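3-oxoacyl-[acyl-carrier-protein] synthase 3 (Micrococcus luteus NCTC 2665, PDB 4EWP) probably catalyses the first condensation of fatty acid synthesis, adding two carbons from malonyl-ACP to an acyl starter such as the acetyl group of acetyl-CoA. Local coordinates at residues Ala12-Val17 against Gln132-Val137; Ala21-Asn26 against Ala298-Asp303; Trp43-Gln46 against Ile50-Arg53. All blocks are in the same frame, centred on the assembly; numbering follows the deposited sequence.

Contact 1 (Ala12-Val17 against Gln132-Val137); sequences AASRIV and QADALV
S14 lies with its CB against V137 CG1, 3.6 Å away, while its OG points off the other side of CB to the carboxylate of D134. That OG donates a hydrogen bond to D134 OD1; the refined length, 2.5 Å between S14 OG and D134 OD1, is very short and its exact value doubtful. With OG held between the backbone N and the carbonyl carbon (chi1 59°), the hydroxyl is directed at D134. D134 meets it with CG anti to the backbone N (chi1 176°), and its other oxygen, OD2, forms a salt bridge with R138. Both carboxylate oxygens thus have partners in this buried place. One helical turn beyond D134, V137 also brings CG1 to A13 O at 3.8 Å, a plain van der Waals touch. I185 packs on both S14 and D134. Strand 13-17 and helix 132-137 run closer to antiparallel than parallel, at 139°, with axes 7.9 Å apart. The strand forms one edge of the N-terminal five-stranded sheet of the thiolase-like fold and pairs with strand 170-180, while the helix lies on that sheet, V137 resting on V145 of strand 144-152 and A135 on S139 of the second subunit.

Contact 2 (Ala21-Asn26 against Ala298-Asp303); sequences AYRPAN and ARDIAD
R23 and D300 carry this contact, a salt bridge between the loop that follows strand 13-22 and the segment 298-303. The two side chains reach toward each other from opposite directions. R23 is extended from CG to NE, with CG anti to its carbonyl carbon, and spans a wide separation: the R23 and D303 CA atoms, the closest pair, are still 10.6 Å apart.

The hydrogen bonds inside the bridge are end-on, both terminal nitrogens of R23 gripping one oxygen. R23 NH1 lies 2.7 Å from D300 OD2 and R23 NH2 lies 2.9 Å from the same D300 OD2. That oxygen sits in the guanidinium plane, but the N-H...O angles are only 149° and 138°, as expected when two donors converge on one acceptor. From the carboxylate's side the pair is unequal: NH1 comes to the syn lone pair, whereas NH2 stands well above the plane. The two flat groups are turned 89° apart, so this is not the coplanar, two-oxygen form of an arginine-carboxylate pair.

Further polar partners extend the bridge into a network. D300 OD1 pairs with R318 NH1, which also forms a salt bridge with D303 OD2, and R23 NH1 makes a second hydrogen bond to Q54 OE1. D300 is therefore shared by two arginines, which would favour its ionised state, and the two aspartates would offset the closeness of R23 and R318, whose side chains touch.

Within the thiolase-like fold the bridge ties the loop after strand 13-22 to the C-terminal half, where the D300 side chain lies about 10 Å from those of the predicted active-site residues H275 and N306. It is a partly buried charge network between the two halves of the fold, near the predicted catalytic centre.

Contact 3 (Trp43-Gln46 against Ile50-Arg53); sequences WIRQ and IVTR
Segment 43-46 lies in helix 41-48, whose last turn leads almost directly into 50-53, and the backbones come nearest where the R45 and I50 CA atoms lie 5.1 Å apart. There I50 O faces the helix backbone, 3.7 Å from R45 CA, but accepts its hydrogen bond from N30 ND2. Strand 52-54, which 50-53 enters, pairs antiparallel with strand 27-29, and the I50 side chain lies near that of the predicted active-site residue N306. R45 folds back over V51: with CG anti to the backbone N (chi1 -157°) and the chain bent at chi3, it lays one guanidinium face on V51 CG2, 3.7 Å off the plane and displaced toward the rim. I44 CG2, anti to the backbone N, lies 4.1 Å from R53 NH1, at the edge of the guanidinium and near its plane; the side chains cross at about a right angle. I50 CG2 lies over a face of this group, 3.5 Å above its plane and offset toward the rim. R53 NH2 donates to V28 O, and NH1 to F166 O and N30 OD1. Both arginines therefore meet aliphatic groups by van der Waals contact, while outside partners hold the buried R53 charge.

Contacts 2 and 3 adjoin, their centres 13 Å apart. A302 O is 2.8 Å from V51 N and D303 O is 2.7 Å from T52 OG1, both probable hydrogen bonds, and I301 CD1 packs on I50 CG1. Both lie near the predicted active site, contact 3 the closer to N306: the I50 side chain lies about 5 Å from that of N306, and the side chains of I50 and D300 are each about 10 Å from that of H275. Contact 1 stands apart from the annotated sites, its centre 26 Å from that of contact 2 and 36 Å from that of contact 3. Strand 13-22 connects it to contact 2, one contact near each end.

Contact 1 (Ala12-Val17 against Gln132-Val137)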
loop_
_atom_site.group_PDB
_atom_site.type_symbol
_atom_site.label_atom_id
_atom_site.label_comp_id
_atom_site.label_asym_id
_atom_site.label_seq_id
_atom_site.Cartn_x
_atom_site.Cartn_y
_atom_site.Cartn_z
ATOM N N ALA A 12 13.659 -7.322 22.004
ATOM C CA ALA A 12 13.921 -8.734 21.745
ATOM C C ALA A 12 12.959 -9.333 20.710
ATOM O O ALA A 12 13.358 -10.147 19.865
ATOM C CB ALA A 12 13.849 -9.525 23.053
ATOM N N ALA A 13 11.690 -8.939 20.778
ATOM C CA ALA A 13 10.673 -9.588 19.957
ATOM C C ALA A 13 9.392 -8.770 19.890
ATOM O O ALA A 13 9.350 -7.618 20.322
ATOM C CB ALA A 13 10.389 -11.000 20.483
ATOM N N SER A 14 8.343 -9.373 19.354
ATOM C CA SER A 14 7.090 -8.658 19.139
ATOM C C SER A 14 5.925 -9.558 19.505
ATOM O O SER A 14 6.104 -10.759 19.710
ATOM C CB SER A 14 6.962 -8.311 17.663
ATOM O OG SER A 14 7.004 -9.509 16.905
ATOM N N ARG A 15 4.718 -9.000 19.545
ATOM C CA ARG A 15 3.556 -9.808 19.904
ATOM C C ARG A 15 2.264 -9.072 19.608
ATOM O O ARG A 15 2.203 -7.844 19.692
ATOM C CB ARG A 15 3.645 -10.246 21.375
ATOM C CG ARG A 15 2.475 -9.880 22.277
ATOM C CD ARG A 15 2.685 -10.466 23.690
ATOM N NE ARG A 15 1.584 -10.153 24.607
ATOM C CZ ARG A 15 1.634 -9.233 25.575
ATOM N NH1 ARG A 15 2.746 -8.527 25.769
ATOM N NH2 ARG A 15 0.573 -9.020 26.354
ATOM N N ILE A 16 1.244 -9.832 19.231
ATOM C CA ILE A 16 -0.083 -9.273 19.006
ATOM C C ILE A 16 -0.727 -9.126 20.372
ATOM O O ILE A 16 -0.927 -10.120 21.073
ATOM C CB ILE A 16 -0.935 -10.202 18.107
ATOM C CG1 ILE A 16 -0.339 -10.260 16.691
ATOM C CG2 ILE A 16 -2.403 -9.755 18.090
ATOM C CD1 ILE A 16 -0.978 -11.279 15.758
ATOM N N VAL A 17 -1.031 -7.895 20.776
ATOM C CA VAL A 17 -1.544 -7.685 22.130
ATOM C C VAL A 17 -3.056 -7.493 22.201
ATOM O O VAL A 17 -3.608 -7.330 23.297
ATOM C CB VAL A 17 -0.837 -6.521 22.845
ATOM C CG1 VAL A 17 0.625 -6.854 23.028
ATOM C CG2 VAL A 17 -1.008 -5.212 22.061
ATOM N N GLN A 132 4.966 -6.687 8.195
ATOM C CA GLN A 132 5.499 -5.330 8.239
ATOM C C GLN A 132 5.560 -4.812 9.675
ATOM O O GLN A 132 6.595 -4.344 10.134
ATOM C CB GLN A 132 4.656 -4.407 7.355
ATOM C CG GLN A 132 4.837 -4.640 5.866
ATOM C CD GLN A 132 3.780 -3.934 5.053
ATOM O OE1 GLN A 132 3.579 -2.731 5.200
ATOM N NE2 GLN A 132 3.095 -4.674 4.201
ATOM N N ALA A 133 4.442 -4.935 10.382
ATOM C CA ALA A 133 4.353 -4.531 11.780
ATOM C C ALA A 133 5.450 -5.203 12.616
ATOM O O ALA A 133 6.150 -4.545 13.392
ATOM C CB ALA A 133 2.958 -4.869 12.342
ATOM N N ASP A 134 5.595 -6.513 12.446
ATOM C CA ASP A 134 6.625 -7.277 13.149
ATOM C C ASP A 134 8.012 -6.691 12.855
ATOM O O ASP A 134 8.839 -6.491 13.768
ATOM C CB ASP A 134 6.535 -8.753 12.731
ATOM C CG ASP A 134 7.636 -9.607 13.335
ATOM O OD1 ASP A 134 7.786 -9.616 14.571
ATOM O OD2 ASP A 134 8.357 -10.276 12.574
ATOM N N ALA A 135 8.270 -6.418 11.577
ATOM C CA ALA A 135 9.544 -5.820 11.177
ATOM C C ALA A 135 9.752 -4.452 11.836
ATOM O O ALA A 135 10.844 -4.154 12.319
ATOM C CB ALA A 135 9.632 -5.691 9.657
ATOM N N LEU A 136 8.707 -3.625 11.829
ATOM C CA LEU A 136 8.756 -2.303 12.451
ATOM C C LEU A 136 9.064 -2.403 13.952
ATOM O O LEU A 136 9.848 -1.632 14.474
ATOM C CB LEU A 136 7.435 -1.543 12.219
ATOM C CG LEU A 136 7.124 -1.142 10.765
ATOM C CD1 LEU A 136 5.680 -0.606 10.622
ATOM C CD2 LEU A 136 8.129 -0.139 10.214
ATOM N N VAL A 137 8.453 -3.365 14.640
ATOM C CA VAL A 137 8.677 -3.532 16.072
ATOM C C VAL A 137 10.087 -4.056 16.350
ATOM O O VAL A 137 10.793 -3.529 17.200
ATOM C CB VAL A 137 7.612 -4.482 16.703
ATOM C CG1 VAL A 137 7.981 -4.840 18.125
ATOM C CG2 VAL A 137 6.210 -3.844 16.655
#

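Contact 2 (Ala21-Asn26 against Ala298-Asp303)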
loop_
_atom_site.group_PDB
_atom_site.type_symbol
_atom_site.label_atom_id
_atom_site.label_comp_id
_atom_site.label_asym_id
_atom_site.label_seq_id
_atom_site.Cartn_x
_atom_site.Cartn_y
_atom_site.Cartn_z
ATOM N N ALA A 21 -12.719 -5.949 15.954
ATOM C CA ALA A 21 -13.574 -6.380 14.863
ATOM C C ALA A 21 -14.669 -5.359 14.575
ATOM O O ALA A 21 -15.183 -4.702 15.485
ATOM C CB ALA A 21 -14.212 -7.743 15.207
ATOM N N TYR A 22 -15.020 -5.230 13.305
ATOM C CA TYR A 22 -16.252 -4.548 12.939
ATOM C C TYR A 22 -16.984 -5.429 11.932
ATOM O O TYR A 22 -16.430 -5.804 10.889
ATOM C CB TYR A 22 -15.979 -3.156 12.343
ATOM C CG TYR A 22 -17.249 -2.364 12.093
ATOM C CD1 TYR A 22 -18.046 -2.603 10.966
ATOM C CD2 TYR A 22 -17.663 -1.388 12.986
ATOM C CE1 TYR A 22 -19.220 -1.881 10.742
ATOM C CE2 TYR A 22 -18.826 -0.666 12.772
ATOM C CZ TYR A 22 -19.600 -0.914 11.657
ATOM O OH TYR A 22 -20.749 -0.180 11.471
ATOM N N ARG A 23 -18.226 -5.756 12.260
ATOM C CA ARG A 23 -19.068 -6.592 11.427
ATOM C C ARG A 23 -20.354 -5.850 11.129
ATOM O O ARG A 23 -21.121 -5.554 12.041
ATOM C CB ARG A 23 -19.425 -7.888 12.158
ATOM C CG ARG A 23 -18.261 -8.835 12.356
ATOM C CD ARG A 23 -18.752 -10.140 12.955
ATOM N NE ARG A 23 -17.650 -10.957 13.444
ATOM C CZ ARG A 23 -17.022 -11.872 12.709
ATOM N NH1 ARG A 23 -17.390 -12.076 11.442
ATOM N NH2 ARG A 23 -16.032 -12.590 13.240
ATOM N N PRO A 24 -20.601 -5.549 9.845
ATOM C CA PRO A 24 -21.887 -4.966 9.444
ATOM C C PRO A 24 -23.051 -5.817 9.954
ATOM O O PRO A 24 -22.943 -7.041 9.968
ATOM C CB PRO A 24 -21.817 -5.004 7.920
ATOM C CG PRO A 24 -20.332 -4.868 7.635
ATOM C CD PRO A 24 -19.665 -5.675 8.714
ATOM N N ALA A 25 -24.142 -5.174 10.362
ATOM C CA ALA A 25 -25.287 -5.885 10.920
ATOM C C ALA A 25 -26.106 -6.601 9.857
ATOM O O ALA A 25 -26.911 -7.483 10.171
ATOM C CB ALA A 25 -26.176 -4.932 11.724
ATOM N N ASN A 26 -25.917 -6.218 8.600
ATOM C CA ASN A 26 -26.676 -6.844 7.520
ATOM C C ASN A 26 -26.056 -8.174 7.098
ATOM O O ASN A 26 -25.017 -8.215 6.440
ATOM C CB ASN A 26 -26.817 -5.899 6.317
ATOM C CG ASN A 26 -27.898 -6.346 5.355
ATOM O OD1 ASN A 26 -28.705 -7.211 5.687
ATOM N ND2 ASN A 26 -27.922 -5.762 4.156
ATOM N N ALA A 298 -10.816 -22.148 12.358
ATOM C CA ALA A 298 -11.711 -21.015 12.074
ATOM C C ALA A 298 -12.622 -21.285 10.866
ATOM O O ALA A 298 -12.140 -21.611 9.782
ATOM C CB ALA A 298 -10.902 -19.743 11.840
ATOM N N ARG A 299 -13.927 -21.128 11.045
ATOM C CA ARG A 299 -14.867 -21.277 9.930
ATOM C C ARG A 299 -15.879 -20.134 9.886
ATOM O O ARG A 299 -17.019 -20.317 9.463
ATOM C CB ARG A 299 -15.609 -22.621 10.007
ATOM C CG ARG A 299 -14.705 -23.835 9.990
ATOM C CD ARG A 299 -15.496 -25.139 9.924
ATOM N NE ARG A 299 -14.658 -26.234 10.393
ATOM C CZ ARG A 299 -13.919 -26.974 9.588
ATOM N NH1 ARG A 299 -13.965 -26.743 8.297
ATOM N NH2 ARG A 299 -13.154 -27.941 10.065
ATOM N N ASP A 300 -15.458 -18.962 10.338
ATOM C CA ASP A 300 -16.295 -17.770 10.305
ATOM C C ASP A 300 -17.011 -17.552 8.955
ATOM O O ASP A 300 -18.091 -16.955 8.910
ATOM C CB ASP A 300 -15.439 -16.537 10.625
ATOM C CG ASP A 300 -16.268 -15.342 11.028
ATOM O OD1 ASP A 300 -17.378 -15.530 11.575
ATOM O OD2 ASP A 300 -15.804 -14.204 10.808
ATOM N N ILE A 301 -16.406 -18.019 7.863
ATOM C CA ILE A 301 -16.957 -17.805 6.521
ATOM C C ILE A 301 -18.459 -18.132 6.376
ATOM O O ILE A 301 -19.157 -17.500 5.580
ATOM C CB ILE A 301 -16.170 -18.600 5.453
ATOM C CG1 ILE A 301 -16.408 -18.009 4.059
ATOM C CG2 ILE A 301 -16.557 -20.065 5.483
ATOM C CD1 ILE A 301 -15.947 -18.911 2.942
ATOM N N ALA A 302 -18.953 -19.112 7.138
ATOM C CA ALA A 302 -20.357 -19.522 7.035
ATOM C C ALA A 302 -21.345 -18.385 7.294
ATOM O O ALA A 302 -22.416 -18.341 6.686
ATOM C CB ALA A 302 -20.652 -20.695 7.971
ATOM N N ASP A 303 -20.989 -17.480 8.206
ATOM C CA ASP A 303 -21.877 -16.378 8.587
ATOM C C ASP A 303 -21.387 -15.026 8.092
ATOM O O ASP A 303 -22.178 -14.094 7.951
ATOM C CB ASP A 303 -22.045 -16.313 10.101
ATOM C CG ASP A 303 -22.456 -17.642 10.695
ATOM O OD1 ASP A 303 -23.624 -18.028 10.514
ATOM O OD2 ASP A 303 -21.609 -18.302 11.333
#

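Contact 3 (Trp43-Gln46 against Ile50-Arg53)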
loop_
_atom_site.group_PDB
_atom_site.type_symbol
_atom_site.label_atom_id
_atom_site.label_comp_id
_atom_site.label_asym_id
_atom_site.label_seq_id
_atom_site.Cartn_x
_atom_site.Cartn_y
_atom_site.Cartn_z
ATOM N N TRP A 43 -27.022 -24.921 -3.380
ATOM C CA TRP A 43 -25.811 -25.045 -4.177
ATOM C C TRP A 43 -24.720 -24.203 -3.521
ATOM O O TRP A 43 -23.660 -24.716 -3.158
ATOM C CB TRP A 43 -26.064 -24.611 -5.623
ATOM C CG TRP A 43 -24.887 -24.796 -6.547
ATOM C CD1 TRP A 43 -24.508 -25.946 -7.190
ATOM C CD2 TRP A 43 -23.953 -23.791 -6.948
ATOM N NE1 TRP A 43 -23.392 -25.715 -7.960
ATOM C CE2 TRP A 43 -23.031 -24.399 -7.829
ATOM C CE3 TRP A 43 -23.800 -22.435 -6.643
ATOM C CZ2 TRP A 43 -21.971 -23.695 -8.406
ATOM C CZ3 TRP A 43 -22.747 -21.736 -7.216
ATOM C CH2 TRP A 43 -21.846 -22.369 -8.087
ATOM N N ILE A 44 -24.997 -22.916 -3.340
ATOM C CA ILE A 44 -24.045 -22.034 -2.674
ATOM C C ILE A 44 -23.566 -22.637 -1.360
ATOM O O ILE A 44 -22.365 -22.689 -1.093
ATOM C CB ILE A 44 -24.639 -20.647 -2.413
ATOM C CG1 ILE A 44 -25.104 -20.021 -3.729
ATOM C CG2 ILE A 44 -23.622 -19.750 -1.714
ATOM C CD1 ILE A 44 -25.404 -18.546 -3.618
ATOM N N ARG A 45 -24.498 -23.108 -0.542
ATOM C CA ARG A 45 -24.123 -23.637 0.765
ATOM C C ARG A 45 -23.185 -24.827 0.595
ATOM O O ARG A 45 -22.237 -25.003 1.357
ATOM C CB ARG A 45 -25.363 -24.022 1.573
ATOM C CG ARG A 45 -25.123 -24.037 3.062
ATOM C CD ARG A 45 -26.366 -24.430 3.813
ATOM N NE ARG A 45 -27.453 -23.466 3.657
ATOM C CZ ARG A 45 -28.247 -23.087 4.656
ATOM N NH1 ARG A 45 -29.225 -22.211 4.442
ATOM N NH2 ARG A 45 -28.056 -23.589 5.873
ATOM N N GLN A 46 -23.439 -25.615 -0.443
ATOM C CA GLN A 46 -22.666 -26.819 -0.724
ATOM C C GLN A 46 -21.286 -26.525 -1.335
ATOM O O GLN A 46 -20.283 -27.119 -0.937
ATOM C CB GLN A 46 -23.487 -27.752 -1.629
ATOM C CG GLN A 46 -22.734 -28.939 -2.210
ATOM C CD GLN A 46 -23.611 -29.809 -3.105
ATOM O OE1 GLN A 46 -23.250 -30.107 -4.247
ATOM N NE2 GLN A 46 -24.766 -30.225 -2.585
ATOM N N ILE A 50 -21.162 -21.200 2.650
ATOM C CA ILE A 50 -21.640 -19.884 3.067
ATOM C C ILE A 50 -23.157 -19.868 3.220
ATOM O O ILE A 50 -23.883 -20.354 2.345
ATOM C CB ILE A 50 -21.217 -18.793 2.063
ATOM C CG1 ILE A 50 -19.690 -18.765 1.940
ATOM C CG2 ILE A 50 -21.796 -17.433 2.457
ATOM C CD1 ILE A 50 -19.143 -17.659 1.037
ATOM N N VAL A 51 -23.628 -19.321 4.338
ATOM C CA VAL A 51 -25.065 -19.196 4.590
ATOM C C VAL A 51 -25.462 -17.734 4.472
ATOM O O VAL A 51 -26.404 -17.384 3.763
ATOM C CB VAL A 51 -25.443 -19.694 5.996
ATOM C CG1 VAL A 51 -26.908 -19.400 6.299
ATOM C CG2 VAL A 51 -25.151 -21.164 6.123
ATOM N N THR A 52 -24.735 -16.885 5.186
ATOM C CA THR A 52 -24.923 -15.450 5.084
ATOM C C THR A 52 -23.562 -14.790 4.890
ATOM O O THR A 52 -22.518 -15.364 5.248
ATOM C CB THR A 52 -25.590 -14.867 6.356
ATOM O OG1 THR A 52 -24.706 -15.012 7.478
ATOM C CG2 THR A 52 -26.900 -15.585 6.664
ATOM N N ARG A 53 -23.575 -13.588 4.320
ATOM C CA ARG A 53 -22.383 -12.753 4.291
ATOM C C ARG A 53 -22.694 -11.341 4.800
ATOM O O ARG A 53 -23.800 -10.820 4.610
ATOM C CB ARG A 53 -21.748 -12.717 2.893
ATOM C CG ARG A 53 -22.486 -11.866 1.855
ATOM C CD ARG A 53 -23.686 -12.589 1.283
ATOM N NE ARG A 53 -23.313 -13.797 0.541
ATOM C CZ ARG A 53 -24.005 -14.936 0.563
ATOM N NH1 ARG A 53 -23.595 -15.978 -0.152
ATOM N NH2 ARG A 53 -25.118 -15.034 1.289
#